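Side-chain contacts in (R)-specific secondary-alkylsulfatase (Pseudomonas sp., PDB 4AXH), which hydrolyses secondary alkyl sulfates enantioselectively with strict inversion of configuration, giving (S)-alcohols and sulfate, by means of a two-zinc active site: residues V176-H179 with D183-G186; H213-N218 with N259-P264. All coordinates share one frame; numbering follows the deposited sequence.

Contact 1: V176-H179 with D183-G186; sequences VYSH and DHFG. With ZN (zinc ion), chain C; ZN (zinc ion), chain D.
The Y177 ring carries F185 CB over one face, a CH-pi contact with CB 4.1 Å from the Y177 ring centroid. The H179 and H184 rings also meet, but obliquely, with planes at 47°, neither stacked nor edge-to-face; their exact closeness is doubtful. Water 2 sits at the edge of both imidazoles, in plane. S178 CB lies at another edge of H179.

H179 CG sits between the backbone N and the carbonyl carbon (chi1 62°). H179 ND1 donates to S178 OG at 2.6 Å, a hydrogen bond bent to 142° at the hydrogen, with OG tilted out of the imidazole plane. The other ring nitrogen, H179 NE2, binds one zinc at 2.1 Å. H184 NE2 binds the second zinc at 2.0 Å, beside D183 OD2 at 2.2 Å. Water 2 bridges both zincs. Outside the segments, D148 OD2 hydrogen-bonds both S178 OG and H184 ND1, consistent with a second-shell carboxylate that orients the two segments.

Y177 OH hydrogen-bonds V262 O. Water 1 also donates to Y177 OH at 2.8 Å and links it to F185 O.

H181, E291, D310 and H355 complete the zinc sites. The arrangement is the HxHxDH motif of the metallo-beta-lactamase fold, after strand 172-176.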
ATOM      1  N   VAL A 176     -22.930  -9.044 -18.620  1.00 34.07           N
ATOM      2  CA  VAL A 176     -22.522  -8.790 -17.235  1.00 32.90           C
ATOM      3  C   VAL A 176     -21.013  -8.639 -17.236  1.00 35.24           C
ATOM      4  O   VAL A 176     -20.310  -9.497 -17.742  1.00 35.46           O
ATOM      5  CB  VAL A 176     -22.961  -9.910 -16.265  1.00 36.92           C
ATOM      6  CG1 VAL A 176     -22.502  -9.628 -14.834  1.00 36.23           C
ATOM      7  CG2 VAL A 176     -24.468 -10.111 -16.303  1.00 37.68           C
ATOM      8  N   TYR A 177     -20.521  -7.536 -16.685  1.00 31.99           N
ATOM      9  CA  TYR A 177     -19.102  -7.257 -16.499  1.00 30.42           C
ATOM     10  C   TYR A 177     -18.886  -7.642 -15.059  1.00 34.97           C
ATOM     11  O   TYR A 177     -19.389  -6.943 -14.180  1.00 37.25           O
ATOM     12  CB  TYR A 177     -18.777  -5.761 -16.672  1.00 30.36           C
ATOM     13  CG  TYR A 177     -18.942  -5.189 -18.068  1.00 34.96           C
ATOM     14  CD1 TYR A 177     -18.647  -5.951 -19.203  1.00 36.69           C
ATOM     15  CD2 TYR A 177     -19.305  -3.856 -18.259  1.00 36.76           C
ATOM     16  CE1 TYR A 177     -18.746  -5.412 -20.488  1.00 35.00           C
ATOM     17  CE2 TYR A 177     -19.377  -3.300 -19.541  1.00 37.55           C
ATOM     18  CZ  TYR A 177     -19.103  -4.082 -20.651  1.00 39.83           C
ATOM     19  OH  TYR A 177     -19.187  -3.542 -21.913  1.00 36.41           O
ATOM     20  N   SER A 178     -18.214  -8.774 -14.798  1.00 29.95           N
ATOM     21  CA  SER A 178     -17.964  -9.237 -13.430  1.00 29.42           C
ATOM     22  C   SER A 178     -17.191  -8.192 -12.605  1.00 33.17           C
ATOM     23  O   SER A 178     -17.496  -7.990 -11.429  1.00 35.66           O
ATOM     24  CB  SER A 178     -17.216 -10.568 -13.433  1.00 31.36           C
ATOM     25  OG  SER A 178     -15.899 -10.472 -13.963  1.00 39.10           O
ATOM     26  N   HIS A 179     -16.186  -7.548 -13.225  1.00 25.51           N
ATOM     27  CA  HIS A 179     -15.324  -6.562 -12.576  1.00 23.93           C
ATOM     28  C   HIS A 179     -14.585  -5.679 -13.602  1.00 28.25           C
ATOM     29  O   HIS A 179     -14.593  -5.968 -14.817  1.00 26.18           O
ATOM     30  CB  HIS A 179     -14.323  -7.242 -11.591  1.00 22.85           C
ATOM     31  CG  HIS A 179     -13.368  -8.209 -12.222  1.00 24.08           C
ATOM     32  ND1 HIS A 179     -13.806  -9.407 -12.762  1.00 24.87           N
ATOM     33  CD2 HIS A 179     -12.020  -8.152 -12.320  1.00 23.68           C
ATOM     34  CE1 HIS A 179     -12.715 -10.030 -13.172  1.00 23.46           C
ATOM     35  NE2 HIS A 179     -11.614  -9.308 -12.939  1.00 23.32           N
ATOM     36  N   ASP A 183      -9.467  -8.018 -19.187  1.00 29.19           N
ATOM     37  CA  ASP A 183      -9.721  -9.382 -19.649  1.00 28.46           C
ATOM     38  C   ASP A 183     -11.187  -9.773 -19.484  1.00 32.99           C
ATOM     39  O   ASP A 183     -11.594 -10.890 -19.836  1.00 32.74           O
ATOM     40  CB  ASP A 183      -8.758 -10.408 -18.989  1.00 29.93           C
ATOM     41  CG  ASP A 183      -8.552 -10.317 -17.478  1.00 33.23           C
ATOM     42  OD1 ASP A 183      -8.537  -9.180 -16.933  1.00 31.22           O
ATOM     43  OD2 ASP A 183      -8.355 -11.372 -16.844  1.00 35.58           O
ATOM     44  N   HIS A 184     -11.994  -8.837 -18.979  1.00 29.28           N
ATOM     45  CA  HIS A 184     -13.402  -9.090 -18.747  1.00 27.77           C
ATOM     46  C   HIS A 184     -14.344  -8.189 -19.536  1.00 31.04           C
ATOM     47  O   HIS A 184     -15.438  -8.644 -19.892  1.00 32.33           O
ATOM     48  CB  HIS A 184     -13.679  -9.151 -17.238  1.00 28.15           C
ATOM     49  CG  HIS A 184     -12.881 -10.219 -16.564  1.00 31.35           C
ATOM     50  ND1 HIS A 184     -13.340 -11.519 -16.481  1.00 33.57           N
ATOM     51  CD2 HIS A 184     -11.627 -10.168 -16.064  1.00 33.57           C
ATOM     52  CE1 HIS A 184     -12.366 -12.217 -15.924  1.00 32.94           C
ATOM     53  NE2 HIS A 184     -11.315 -11.443 -15.638  1.00 33.48           N
ATOM     54  N   PHE A 185     -13.908  -6.955 -19.886  1.00 26.04           N
ATOM     55  CA  PHE A 185     -14.711  -6.009 -20.686  1.00 24.59           C
ATOM     56  C   PHE A 185     -14.119  -5.719 -22.081  1.00 30.71           C
ATOM     57  O   PHE A 185     -14.811  -5.156 -22.940  1.00 33.72           O
ATOM     58  CB  PHE A 185     -14.916  -4.677 -19.924  1.00 25.28           C
ATOM     59  CG  PHE A 185     -13.680  -3.860 -19.586  1.00 25.21           C
ATOM     60  CD1 PHE A 185     -13.028  -3.112 -20.561  1.00 27.56           C
ATOM     61  CD2 PHE A 185     -13.226  -3.763 -18.276  1.00 28.65           C
ATOM     62  CE1 PHE A 185     -11.884  -2.357 -20.249  1.00 29.12           C
ATOM     63  CE2 PHE A 185     -12.097  -2.981 -17.952  1.00 31.70           C
ATOM     64  CZ  PHE A 185     -11.423  -2.299 -18.942  1.00 29.21           C
ATOM     65  N   GLY A 186     -12.843  -6.064 -22.269  1.00 24.48           N
ATOM     66  CA  GLY A 186     -12.038  -5.760 -23.449  1.00 23.19           C
ATOM     67  C   GLY A 186     -12.555  -6.098 -24.817  1.00 27.07           C
ATOM     68  O   GLY A 186     -12.197  -5.432 -25.780  1.00 27.84           O
TER
HETATM   69 ZN    ZN C 700      -9.446 -11.987 -15.079  1.00 33.36          ZN
HETATM   70 ZN    ZN D 701      -9.594  -9.757 -12.656  1.00 39.46          ZN
HETATM   71  O   HOH W   1     -16.548  -3.070 -22.527  1.00 30.38           O
HETATM   72  O   HOH W   2      -8.538 -10.208 -14.398  1.00 31.68           O

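Contact 2: H213-N218 with N259-P264; sequences HAVSEN and NTLVAP
Helix 210-219 of the metallo-beta-lactamase domain meets the loop that leads into strand 266-268, an edge strand of the eight-stranded sheet within this chain. The contact is small and apolar, and L261 makes all of it from the loop side. Its CB points at the helix, and its branch methyl CD1 does the touching. L261 CD1 lies 3.7 Å from V215 CG1. The same methyl comes within 4.4 Å of A214 CB, a looser approach. The V215 and L261 side chains cross at about a right angle, and the contact is between single methyls. V215 CG1 is anti to its own carbonyl carbon (chi1 -43°), which turns this branch to the loop.

One turn further on, N218 ND2 donates to A214 O at 2.9 Å. The bond is fairly straight, at 163°, and the acceptor lies near the amide plane of N218. The side chain is poorly ordered, so this bond is less certain. E217 N bonds H213 O at 3.2 Å, as in a regular helix.

Other parts of the fold fill in around L261. F185 of helix 182-185 also lies against L261, and M211 adds to its cover. V262 packs on A188 and R189. The setting is the alpha-beta/beta-alpha metallo-beta-lactamase fold, with helix 210-219 following strand 203-207 and the 259-264 loop leading into the outermost strand 266-268.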
ATOM      1  N   HIS A 213     -13.010   3.112 -12.445  1.00 44.31           N
ATOM      2  CA  HIS A 213     -11.918   2.162 -12.284  1.00 42.98           C
ATOM      3  C   HIS A 213     -11.392   1.545 -13.553  1.00 44.07           C
ATOM      4  O   HIS A 213     -10.180   1.456 -13.705  1.00 42.50           O
ATOM      5  CB  HIS A 213     -12.256   1.100 -11.234  1.00 43.29           C
ATOM      6  CG  HIS A 213     -12.344   1.678  -9.869  1.00 45.89           C
ATOM      7  ND1 HIS A 213     -13.549   1.753  -9.206  1.00 47.10           N
ATOM      8  CD2 HIS A 213     -11.383   2.274  -9.123  1.00 46.23           C
ATOM      9  CE1 HIS A 213     -13.275   2.334  -8.053  1.00 45.93           C
ATOM     10  NE2 HIS A 213     -11.980   2.666  -7.962  1.00 45.91           N
ATOM     11  N   ALA A 214     -12.284   1.123 -14.462  1.00 39.53           N
ATOM     12  CA  ALA A 214     -11.878   0.558 -15.738  1.00 39.27           C
ATOM     13  C   ALA A 214     -10.891   1.525 -16.468  1.00 48.93           C
ATOM     14  O   ALA A 214      -9.901   1.074 -17.040  1.00 48.16           O
ATOM     15  CB  ALA A 214     -13.108   0.286 -16.589  1.00 38.78           C
ATOM     16  N   VAL A 215     -11.129   2.852 -16.375  1.00 50.28           N
ATOM     17  CA  VAL A 215     -10.299   3.873 -17.024  1.00 52.04           C
ATOM     18  C   VAL A 215      -9.070   4.374 -16.202  1.00 61.28           C
ATOM     19  O   VAL A 215      -8.027   4.627 -16.788  1.00 60.49           O
ATOM     20  CB  VAL A 215     -11.151   5.006 -17.709  1.00 54.85           C
ATOM     21  CG1 VAL A 215     -12.348   4.430 -18.472  1.00 53.25           C
ATOM     22  CG2 VAL A 215     -11.654   6.017 -16.698  1.00 54.77           C
ATOM     23  N   SER A 216      -9.194   4.489 -14.865  1.00 63.32           N
ATOM     24  CA  SER A 216      -8.139   5.017 -13.975  1.00 65.82           C
ATOM     25  C   SER A 216      -6.989   4.070 -13.615  1.00 78.58           C
ATOM     26  O   SER A 216      -5.825   4.476 -13.678  1.00 78.98           O
ATOM     27  CB  SER A 216      -8.741   5.635 -12.715  1.00 66.73           C
ATOM     28  OG  SER A 216      -9.734   6.599 -13.031  1.00 64.29           O
ATOM     29  N   GLU A 217      -7.313   2.832 -13.199  1.00 81.39           N
ATOM     30  CA  GLU A 217      -6.294   1.836 -12.838  1.00 84.73           C
ATOM     31  C   GLU A 217      -5.499   1.321 -14.068  1.00 96.82           C
ATOM     32  O   GLU A 217      -4.326   0.938 -13.921  1.00 95.91           O
ATOM     33  CB  GLU A 217      -6.917   0.663 -12.041  1.00 86.16           C
ATOM     34  CG  GLU A 217      -7.716  -0.338 -12.878  1.00 97.97           C
ATOM     35  CD  GLU A 217      -8.334  -1.524 -12.161  1.00102.29           C
ATOM     36  OE1 GLU A 217      -7.567  -2.384 -11.663  1.00 97.79           O
ATOM     37  OE2 GLU A 217      -9.586  -1.619 -12.148  1.00 42.48           O
ATOM     38  N   ASN A 218      -6.158   1.338 -15.272  1.00 99.80           N
ATOM     39  CA  ASN A 218      -5.661   0.841 -16.568  1.00102.10           C
ATOM     40  C   ASN A 218      -5.022   1.876 -17.536  1.00109.74           C
ATOM     41  O   ASN A 218      -4.414   1.447 -18.532  1.00110.33           O
ATOM     42  CB  ASN A 218      -6.742  -0.001 -17.292  1.00104.05           C
ATOM     43  CG  ASN A 218      -7.238  -1.212 -16.525  1.00127.09           C
ATOM     44  OD1 ASN A 218      -6.340  -2.145 -16.202  1.00115.79           O
ATOM     45  ND2 ASN A 218      -8.432  -1.342 -16.239  1.00121.58           N
ATOM     46  N   ASN A 259      -8.455  -3.769 -27.750  1.00 35.56           N
ATOM     47  CA  ASN A 259      -9.139  -3.672 -26.463  1.00 34.37           C
ATOM     48  C   ASN A 259     -10.207  -2.566 -26.529  1.00 41.20           C
ATOM     49  O   ASN A 259      -9.955  -1.433 -26.971  1.00 40.65           O
ATOM     50  CB  ASN A 259      -8.159  -3.426 -25.316  1.00 31.68           C
ATOM     51  CG  ASN A 259      -6.983  -4.371 -25.286  1.00 52.86           C
ATOM     52  OD1 ASN A 259      -5.811  -3.959 -25.342  1.00 46.35           O
ATOM     53  ND2 ASN A 259      -7.267  -5.667 -25.247  1.00 44.66           N
ATOM     54  N   THR A 260     -11.424  -2.930 -26.113  1.00 38.95           N
ATOM     55  CA  THR A 260     -12.603  -2.075 -26.189  1.00 38.33           C
ATOM     56  C   THR A 260     -13.192  -1.778 -24.822  1.00 42.05           C
ATOM     57  O   THR A 260     -12.906  -2.473 -23.848  1.00 41.91           O
ATOM     58  CB  THR A 260     -13.674  -2.695 -27.142  1.00 40.67           C
ATOM     59  OG1 THR A 260     -14.394  -3.723 -26.460  1.00 43.33           O
ATOM     60  CG2 THR A 260     -13.097  -3.197 -28.473  1.00 27.95           C
ATOM     61  N   LEU A 261     -14.036  -0.743 -24.766  1.00 39.39           N
ATOM     62  CA  LEU A 261     -14.730  -0.337 -23.557  1.00 40.24           C
ATOM     63  C   LEU A 261     -16.124   0.116 -23.923  1.00 46.49           C
ATOM     64  O   LEU A 261     -16.275   1.194 -24.478  1.00 50.32           O
ATOM     65  CB  LEU A 261     -13.976   0.797 -22.863  1.00 40.33           C
ATOM     66  CG  LEU A 261     -13.982   0.786 -21.352  1.00 46.00           C
ATOM     67  CD1 LEU A 261     -12.801   1.594 -20.802  1.00 45.96           C
ATOM     68  CD2 LEU A 261     -15.281   1.283 -20.807  1.00 49.76           C
ATOM     69  N   VAL A 262     -17.140  -0.708 -23.680  1.00 40.84           N
ATOM     70  CA  VAL A 262     -18.508  -0.272 -23.907  1.00 39.06           C
ATOM     71  C   VAL A 262     -19.201  -0.015 -22.573  1.00 44.48           C
ATOM     72  O   VAL A 262     -19.347  -0.923 -21.755  1.00 45.28           O
ATOM     73  CB  VAL A 262     -19.368  -0.904 -25.046  1.00 40.52           C
ATOM     74  CG1 VAL A 262     -18.554  -1.756 -26.015  1.00 39.30           C
ATOM     75  CG2 VAL A 262     -20.615  -1.607 -24.534  1.00 39.61           C
ATOM     76  N   ALA A 263     -19.521   1.259 -22.316  1.00 40.42           N
ATOM     77  CA  ALA A 263     -20.149   1.716 -21.085  1.00 39.25           C
ATOM     78  C   ALA A 263     -21.342   0.872 -20.646  1.00 44.86           C
ATOM     79  O   ALA A 263     -22.184   0.525 -21.480  1.00 45.93           O
ATOM     80  CB  ALA A 263     -20.562   3.161 -21.224  1.00 39.65           C
ATOM     81  N   PRO A 264     -21.422   0.508 -19.344  1.00 41.72           N
ATOM     82  CA  PRO A 264     -22.581  -0.257 -18.860  1.00 41.10           C
ATOM     83  C   PRO A 264     -23.897   0.541 -18.847  1.00 44.95           C
ATOM     84  O   PRO A 264     -23.922   1.770 -18.850  1.00 42.20           O
ATOM     85  CB  PRO A 264     -22.174  -0.664 -17.445  1.00 42.64           C
ATOM     86  CG  PRO A 264     -20.721  -0.318 -17.331  1.00 47.48           C
ATOM     87  CD  PRO A 264     -20.497   0.812 -18.235  1.00 42.99           C
TER

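In the fold
Contact 1 comes first along the chain and closes before contact 2 opens. They lie about 9 Å apart, centre to centre, and both belong to the metallo-beta-lactamase domain. Contact 1 follows strand 172-176; contact 2 joins the helix after strand 203-207 to the loop before strand 266-268. These are three successive parallel strands of the same sheet. The two contacts touch directly: F185 CE2 packs on A214 CB at 3.7 Å, and G186 O probably accepts a hydrogen bond from T260 N at 2.6 Å. F185 thus ties the metal-binding helix 182-185 to contact 2. Contact 2 holds no zinc ligand; the A214 side chain is about 11 Å from a zinc.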